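Local coordinates for protein shikimate dehydrogenase (NADP(+)) (Peptoclostridium difficile, PDB 5DZS) that probably catalyses the reversible NADPH-linked reduction of 3-dehydroshikimate to shikimate in the chorismate pathway, which leads to the aromatic amino acids, at residues B[134-138]-B[157-162]; B[233-238]-B[257-261]. All coordinates share one frame; numbering follows the deposited sequence.

Contact 1: residues B[134-138]-B[157-162]; sequences LTYFI and LLNSKA
In the Rossmann-like NADP-binding domain, helix 128-139 is the crossover of the beta-alpha-beta unit of strands 120-124 and 144-149, and its residues Leu134 and Ile138 pack against the loop 157-162 that leads into edge strand 163-166. No hydrogen bond joins the two segments; the contact is mostly apolar, with the two helix residues one turn apart. Leu134 meets four residues of the loop. With its CG anti to the backbone N (chi1 174°), the side chain forks between two parts of the loop: CD1 meets the methyl CB of Ala162 at 3.7 Å, while CD2 lies 4.2 Å from CB of Asn159. Leu157 and Leu158 add looser contacts through their CB atoms to the same fork, and CD1 of Leu158 comes near Thr135, whose hydroxyl is hydrogen-bonded to the carbonyl of Lys131 within its own helix. Beneath this layer Leu145 of strand 144-149 touches Leu134, Ile138 and Ala162, so helix, loop and sheet share one apolar patch.

The loop is shaped by its own bonds. Asn159 begins a type I beta turn, closed by Ala162 N to Asn159 O at 3.0 Å, and its side chain makes an Asx turn: OD1 accepts from Lys161 N at 2.8 Å, a nearly straight bond (170°) in which the donor stands above the carbonyl plane. Fixed in this way, the amide presents its other end to the helix, where ND2 lies 3.5 Å from CG2 of Ile138, a van der Waals contact. Lys161 runs past Ile138 in the opposite direction, extended until a bend at chi4 (58°), and its NZ bonds to the carbonyl of Glu143. Along this aliphatic stem the closest approach is CD of Lys161 to CD1 of Ile138, 3.7 Å.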
ATOM      1  N   LEU B 134       1.639 -18.685 -12.159  1.00 35.42           N
ATOM      2  CA  LEU B 134       0.810 -19.802 -11.746  1.00 38.86           C
ATOM      3  C   LEU B 134      -0.346 -19.277 -10.884  1.00 39.66           C
ATOM      4  O   LEU B 134      -1.495 -19.622 -11.110  1.00 41.19           O
ATOM      5  CB  LEU B 134       1.648 -20.834 -10.973  1.00 41.98           C
ATOM      6  CG  LEU B 134       0.932 -22.027 -10.324  1.00 46.50           C
ATOM      7  CD1 LEU B 134       1.902 -23.196 -10.144  1.00 47.62           C
ATOM      8  CD2 LEU B 134       0.259 -21.657  -8.999  1.00 48.64           C
ATOM      9  N   THR B 135      -0.015 -18.432  -9.913  1.00 39.97           N
ATOM     10  CA  THR B 135      -1.005 -17.859  -8.996  1.00 41.30           C
ATOM     11  C   THR B 135      -2.058 -17.058  -9.776  1.00 41.05           C
ATOM     12  O   THR B 135      -3.269 -17.219  -9.558  1.00 41.71           O
ATOM     13  CB  THR B 135      -0.312 -16.977  -7.930  1.00 41.09           C
ATOM     14  OG1 THR B 135       0.709 -17.734  -7.260  1.00 45.98           O
ATOM     15  CG2 THR B 135      -1.306 -16.469  -6.894  1.00 44.99           C
ATOM     16  N   TYR B 136      -1.595 -16.212 -10.691  1.00 38.05           N
ATOM     17  CA  TYR B 136      -2.494 -15.405 -11.511  1.00 39.07           C
ATOM     18  C   TYR B 136      -3.402 -16.265 -12.386  1.00 39.64           C
ATOM     19  O   TYR B 136      -4.624 -16.067 -12.398  1.00 41.35           O
ATOM     20  CB  TYR B 136      -1.700 -14.425 -12.382  1.00 37.80           C
ATOM     21  CG  TYR B 136      -2.562 -13.727 -13.397  1.00 38.37           C
ATOM     22  CD1 TYR B 136      -3.380 -12.677 -13.028  1.00 40.19           C
ATOM     23  CD2 TYR B 136      -2.575 -14.138 -14.719  1.00 39.00           C
ATOM     24  CE1 TYR B 136      -4.183 -12.043 -13.958  1.00 39.87           C
ATOM     25  CE2 TYR B 136      -3.379 -13.521 -15.659  1.00 41.27           C
ATOM     26  CZ  TYR B 136      -4.178 -12.473 -15.277  1.00 41.58           C
ATOM     27  OH  TYR B 136      -4.983 -11.862 -16.229  1.00 46.14           O
ATOM     28  N   PHE B 137      -2.815 -17.203 -13.131  1.00 37.84           N
ATOM     29  CA  PHE B 137      -3.611 -18.072 -14.008  1.00 41.40           C
ATOM     30  C   PHE B 137      -4.707 -18.852 -13.248  1.00 44.12           C
ATOM     31  O   PHE B 137      -5.844 -18.938 -13.713  1.00 47.71           O
ATOM     32  CB  PHE B 137      -2.728 -19.074 -14.781  1.00 39.78           C
ATOM     33  CG  PHE B 137      -1.967 -18.491 -15.956  1.00 38.15           C
ATOM     34  CD1 PHE B 137      -2.591 -17.703 -16.911  1.00 41.28           C
ATOM     35  CD2 PHE B 137      -0.646 -18.854 -16.177  1.00 36.68           C
ATOM     36  CE1 PHE B 137      -1.886 -17.220 -18.010  1.00 43.62           C
ATOM     37  CE2 PHE B 137       0.062 -18.382 -17.273  1.00 35.83           C
ATOM     38  CZ  PHE B 137      -0.551 -17.564 -18.189  1.00 38.60           C
ATOM     39  N   ILE B 138      -4.356 -19.428 -12.099  1.00 45.14           N
ATOM     40  CA  ILE B 138      -5.309 -20.208 -11.290  1.00 49.68           C
ATOM     41  C   ILE B 138      -6.450 -19.341 -10.765  1.00 49.83           C
ATOM     42  O   ILE B 138      -7.610 -19.757 -10.777  1.00 51.16           O
ATOM     43  CB  ILE B 138      -4.627 -20.880 -10.076  1.00 51.19           C
ATOM     44  CG1 ILE B 138      -3.544 -21.875 -10.522  1.00 51.39           C
ATOM     45  CG2 ILE B 138      -5.660 -21.585  -9.204  1.00 55.91           C
ATOM     46  CD1 ILE B 138      -4.061 -23.129 -11.192  1.00 52.63           C
ATOM     47  N   LEU B 157       4.932 -27.875  -6.821  1.00 78.11           N
ATOM     48  CA  LEU B 157       4.283 -26.626  -7.206  1.00 74.14           C
ATOM     49  C   LEU B 157       3.432 -26.111  -6.049  1.00 74.56           C
ATOM     50  O   LEU B 157       3.130 -26.851  -5.112  1.00 73.96           O
ATOM     51  CB  LEU B 157       3.433 -26.824  -8.463  1.00 71.01           C
ATOM     52  CG  LEU B 157       4.224 -27.197  -9.723  1.00 68.67           C
ATOM     53  CD1 LEU B 157       3.297 -27.547 -10.876  1.00 67.77           C
ATOM     54  CD2 LEU B 157       5.171 -26.076 -10.123  1.00 66.17           C
ATOM     55  N   LEU B 158       3.061 -24.836  -6.120  1.00 73.09           N
ATOM     56  CA  LEU B 158       2.247 -24.209  -5.082  1.00 75.08           C
ATOM     57  C   LEU B 158       0.825 -24.766  -5.061  1.00 76.47           C
ATOM     58  O   LEU B 158       0.220 -24.892  -3.993  1.00 80.71           O
ATOM     59  CB  LEU B 158       2.187 -22.693  -5.295  1.00 74.03           C
ATOM     60  CG  LEU B 158       3.513 -21.933  -5.257  1.00 72.03           C
ATOM     61  CD1 LEU B 158       3.297 -20.489  -5.686  1.00 69.78           C
ATOM     62  CD2 LEU B 158       4.148 -22.010  -3.874  1.00 74.26           C
ATOM     63  N   ASN B 159       0.298 -25.087  -6.242  1.00 74.07           N
ATOM     64  CA  ASN B 159      -1.056 -25.620  -6.365  1.00 75.92           C
ATOM     65  C   ASN B 159      -1.059 -26.951  -7.118  1.00 75.53           C
ATOM     66  O   ASN B 159      -0.512 -27.050  -8.218  1.00 69.90           O
ATOM     67  CB  ASN B 159      -1.957 -24.595  -7.064  1.00 75.39           C
ATOM     68  CG  ASN B 159      -3.426 -24.984  -7.035  1.00 79.07           C
ATOM     69  OD1 ASN B 159      -3.769 -26.164  -7.018  1.00 83.29           O
ATOM     70  ND2 ASN B 159      -4.300 -23.987  -7.039  1.00 79.92           N
ATOM     71  N   SER B 160      -1.691 -27.965  -6.517  1.00 78.25           N
ATOM     72  CA  SER B 160      -1.765 -29.310  -7.104  1.00 79.00           C
ATOM     73  C   SER B 160      -2.499 -29.329  -8.444  1.00 76.53           C
ATOM     74  O   SER B 160      -2.381 -30.292  -9.202  1.00 78.45           O
ATOM     75  CB  SER B 160      -2.429 -30.301  -6.131  1.00 84.85           C
ATOM     76  OG  SER B 160      -3.768 -29.934  -5.842  1.00 86.36           O
ATOM     77  N   LYS B 161      -3.263 -28.276  -8.724  1.00 74.42           N
ATOM     78  CA  LYS B 161      -3.970 -28.165  -9.998  1.00 73.21           C
ATOM     79  C   LYS B 161      -2.980 -28.009 -11.161  1.00 68.02           C
ATOM     80  O   LYS B 161      -3.262 -28.439 -12.279  1.00 69.66           O
ATOM     81  CB  LYS B 161      -4.945 -26.987  -9.968  1.00 74.65           C
ATOM     82  CG  LYS B 161      -5.684 -26.751 -11.277  1.00 75.61           C
ATOM     83  CD  LYS B 161      -6.739 -25.665 -11.137  1.00 76.89           C
ATOM     84  CE  LYS B 161      -7.352 -25.312 -12.483  1.00 76.92           C
ATOM     85  NZ  LYS B 161      -7.968 -26.491 -13.152  1.00 79.81           N
ATOM     86  N   ALA B 162      -1.832 -27.391 -10.894  1.00 62.90           N
ATOM     87  CA  ALA B 162      -0.805 -27.217 -11.923  1.00 57.42           C
ATOM     88  C   ALA B 162      -0.053 -28.534 -12.144  1.00 57.20           C
ATOM     89  O   ALA B 162       0.252 -29.248 -11.187  1.00 59.20           O
ATOM     90  CB  ALA B 162       0.160 -26.114 -11.525  1.00 54.95           C
TER

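Contact 2: residues B[233-238]-B[257-261]; sequences LYMLVG and LDVIY
The short helical segments 233-238 and 257-261 cross steeply, their N-to-C directions 125° apart, with axes 9.7 Å apart at closest approach. Tyr234 and Tyr261 form a T-shaped pair, ring planes at 81° and centroids 5.0 Å apart. The edge of Tyr234 points at the face of Tyr261, its CD1 standing 3.6 Å above the plane over the ring centre. At the far end of the Tyr234 ring, OH donates to Asp258 OD1 at 3.0 Å on the syn side of the carboxylate, somewhat out of its plane; the bond ties the hydroxyl end of this buried ring to the solvent-exposed Asp258. Leu257 comes across Tyr234 at about a right angle: CD1 makes a CH-pi contact over one face, and Leu257 CD2 lies 3.4 Å from Tyr234 OH. The same CD1 presses tightly on Val237 CG1 (3.4 Å) and approaches Gly238 N, while Val237 CG1 also meets Ile260 CG2 at 3.7 Å. Leu233 adds CD2 beside Tyr261 CE1. Helix 101-111 adjoins Tyr234 through Ser107 and Met111. Leu233 also touches Tyr211, a predicted shikimate-binding residue, which places the start of helix 233-248 beside the probable substrate site. Through Val237 and Ile260 the two C-terminal helices pack back on helix 16-27 of the substrate-binding domain, as in the shikimate dehydrogenase fold.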
ATOM      1  N   LEU B 233       7.622  -5.430 -21.667  1.00 27.74           N
ATOM      2  CA  LEU B 233       7.824  -4.011 -21.310  1.00 27.02           C
ATOM      3  C   LEU B 233       6.681  -3.386 -20.519  1.00 25.09           C
ATOM      4  O   LEU B 233       6.919  -2.681 -19.533  1.00 23.60           O
ATOM      5  CB  LEU B 233       8.154  -3.168 -22.543  1.00 29.05           C
ATOM      6  CG  LEU B 233       8.499  -1.699 -22.272  1.00 29.60           C
ATOM      7  CD1 LEU B 233       9.699  -1.542 -21.337  1.00 31.04           C
ATOM      8  CD2 LEU B 233       8.749  -0.981 -23.592  1.00 32.33           C
ATOM      9  N   TYR B 234       5.441  -3.630 -20.913  1.00 26.34           N
ATOM     10  CA  TYR B 234       4.333  -3.006 -20.194  1.00 25.27           C
ATOM     11  C   TYR B 234       4.340  -3.421 -18.724  1.00 25.29           C
ATOM     12  O   TYR B 234       4.096  -2.614 -17.828  1.00 24.54           O
ATOM     13  CB  TYR B 234       2.993  -3.360 -20.861  1.00 26.48           C
ATOM     14  CG  TYR B 234       1.836  -2.503 -20.433  1.00 28.16           C
ATOM     15  CD1 TYR B 234       1.641  -1.253 -21.005  1.00 29.63           C
ATOM     16  CD2 TYR B 234       0.935  -2.929 -19.465  1.00 27.28           C
ATOM     17  CE1 TYR B 234       0.582  -0.459 -20.632  1.00 31.08           C
ATOM     18  CE2 TYR B 234      -0.139  -2.128 -19.087  1.00 31.42           C
ATOM     19  CZ  TYR B 234      -0.305  -0.901 -19.676  1.00 29.65           C
ATOM     20  OH  TYR B 234      -1.356  -0.058 -19.346  1.00 35.34           O
ATOM     21  N   MET B 235       4.610  -4.696 -18.481  1.00 23.93           N
ATOM     22  CA  MET B 235       4.670  -5.222 -17.131  1.00 24.97           C
ATOM     23  C   MET B 235       5.815  -4.568 -16.369  1.00 24.60           C
ATOM     24  O   MET B 235       5.678  -4.203 -15.201  1.00 22.01           O
ATOM     25  CB  MET B 235       4.824  -6.737 -17.157  1.00 26.88           C
ATOM     26  CG  MET B 235       5.013  -7.359 -15.807  1.00 27.71           C
ATOM     27  SD  MET B 235       4.825  -9.134 -15.997  1.00 31.13           S
ATOM     28  CE  MET B 235       5.342  -9.692 -14.370  1.00 30.93           C
ATOM     29  N   LEU B 236       6.953  -4.398 -17.026  1.00 22.67           N
ATOM     30  CA  LEU B 236       8.085  -3.762 -16.349  1.00 22.63           C
ATOM     31  C   LEU B 236       7.745  -2.332 -15.898  1.00 21.26           C
ATOM     32  O   LEU B 236       8.142  -1.882 -14.833  1.00 21.21           O
ATOM     33  CB  LEU B 236       9.327  -3.735 -17.243  1.00 25.32           C
ATOM     34  CG  LEU B 236       9.994  -5.078 -17.527  1.00 28.80           C
ATOM     35  CD1 LEU B 236      11.162  -4.892 -18.477  1.00 29.98           C
ATOM     36  CD2 LEU B 236      10.456  -5.755 -16.238  1.00 29.38           C
ATOM     37  N   VAL B 237       7.049  -1.584 -16.734  1.00 19.64           N
ATOM     38  CA  VAL B 237       6.689  -0.223 -16.371  1.00 19.42           C
ATOM     39  C   VAL B 237       5.651  -0.249 -15.242  1.00 19.31           C
ATOM     40  O   VAL B 237       5.748   0.508 -14.274  1.00 19.69           O
ATOM     41  CB  VAL B 237       6.180   0.568 -17.599  1.00 21.19           C
ATOM     42  CG1 VAL B 237       5.778   1.969 -17.171  1.00 21.73           C
ATOM     43  CG2 VAL B 237       7.247   0.648 -18.669  1.00 21.36           C
ATOM     44  N   GLY B 238       4.647  -1.108 -15.355  1.00 20.24           N
ATOM     45  CA  GLY B 238       3.647  -1.190 -14.282  1.00 20.57           C
ATOM     46  C   GLY B 238       4.244  -1.572 -12.954  1.00 21.17           C
ATOM     47  O   GLY B 238       3.876  -0.991 -11.921  1.00 20.95           O
ATOM     48  N   LEU B 257       1.313   5.260 -16.411  1.00 25.60           N
ATOM     49  CA  LEU B 257       1.823   4.048 -17.020  1.00 25.86           C
ATOM     50  C   LEU B 257       1.844   4.118 -18.552  1.00 26.68           C
ATOM     51  O   LEU B 257       2.857   3.796 -19.174  1.00 26.03           O
ATOM     52  CB  LEU B 257       0.961   2.879 -16.531  1.00 26.78           C
ATOM     53  CG  LEU B 257       1.054   1.518 -17.210  1.00 30.03           C
ATOM     54  CD1 LEU B 257       2.471   1.030 -17.355  1.00 29.95           C
ATOM     55  CD2 LEU B 257       0.221   0.521 -16.412  1.00 30.28           C
ATOM     56  N   ASP B 258       0.728   4.499 -19.152  1.00 28.85           N
ATOM     57  CA  ASP B 258       0.661   4.589 -20.600  1.00 30.51           C
ATOM     58  C   ASP B 258       1.585   5.669 -21.130  1.00 30.51           C
ATOM     59  O   ASP B 258       2.215   5.485 -22.179  1.00 29.97           O
ATOM     60  CB  ASP B 258      -0.769   4.821 -21.094  1.00 35.36           C
ATOM     61  CG  ASP B 258      -1.622   3.567 -21.023  1.00 40.52           C
ATOM     62  OD1 ASP B 258      -1.054   2.450 -20.928  1.00 42.89           O
ATOM     63  OD2 ASP B 258      -2.865   3.699 -21.080  1.00 47.70           O
ATOM     64  N   VAL B 259       1.651   6.804 -20.442  1.00 29.49           N
ATOM     65  CA  VAL B 259       2.525   7.886 -20.899  1.00 31.73           C
ATOM     66  C   VAL B 259       3.970   7.386 -20.898  1.00 29.46           C
ATOM     67  O   VAL B 259       4.699   7.516 -21.883  1.00 31.52           O
ATOM     68  CB  VAL B 259       2.372   9.154 -20.024  1.00 31.72           C
ATOM     69  CG1 VAL B 259       3.405  10.197 -20.399  1.00 34.75           C
ATOM     70  CG2 VAL B 259       0.970   9.732 -20.177  1.00 35.38           C
ATOM     71  N   ILE B 260       4.384   6.766 -19.808  1.00 28.46           N
ATOM     72  CA  ILE B 260       5.744   6.291 -19.725  1.00 28.50           C
ATOM     73  C   ILE B 260       6.062   5.158 -20.685  1.00 29.80           C
ATOM     74  O   ILE B 260       7.133   5.136 -21.306  1.00 32.63           O
ATOM     75  CB  ILE B 260       6.075   5.883 -18.288  1.00 30.12           C
ATOM     76  CG1 ILE B 260       6.046   7.132 -17.400  1.00 32.87           C
ATOM     77  CG2 ILE B 260       7.419   5.152 -18.248  1.00 27.90           C
ATOM     78  CD1 ILE B 260       6.265   6.857 -15.928  1.00 35.46           C
ATOM     79  N   TYR B 261       5.150   4.192 -20.792  1.00 27.94           N
ATOM     80  CA  TYR B 261       5.329   3.074 -21.688  1.00 28.00           C
ATOM     81  C   TYR B 261       5.439   3.517 -23.154  1.00 30.40           C
ATOM     82  O   TYR B 261       6.322   3.063 -23.865  1.00 30.68           O
ATOM     83  CB  TYR B 261       4.144   2.106 -21.538  1.00 28.08           C
ATOM     84  CG  TYR B 261       4.053   1.013 -22.595  1.00 29.70           C
ATOM     85  CD1 TYR B 261       4.911  -0.079 -22.577  1.00 31.69           C
ATOM     86  CD2 TYR B 261       3.086   1.058 -23.601  1.00 32.53           C
ATOM     87  CE1 TYR B 261       4.823  -1.082 -23.522  1.00 33.22           C
ATOM     88  CE2 TYR B 261       2.999   0.051 -24.557  1.00 35.22           C
ATOM     89  CZ  TYR B 261       3.870  -1.019 -24.506  1.00 35.46           C
ATOM     90  OH  TYR B 261       3.807  -2.036 -25.451  1.00 38.72           O
TER

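Contact 1 is partly buried, joining a helix to a loop at the edge of the parallel sheet; contact 2 is a buried pairing of two C-terminal helices. They share no secondary-structure element, lie on opposite sides of the chain's centre with their own centres about 26 Å apart, and do not touch. Their chemistry differs accordingly: in contact 1 polar groups shape the loop or bond outside the pair, and mostly aliphatic groups, with the amide of Asn159, meet the helix, whereas contact 2 combines aromatic stacking with a direct hydrogen bond between the helices. Both include one helix near helix 101-111, touched by Thr135 in contact 1 and by Tyr234 in contact 2.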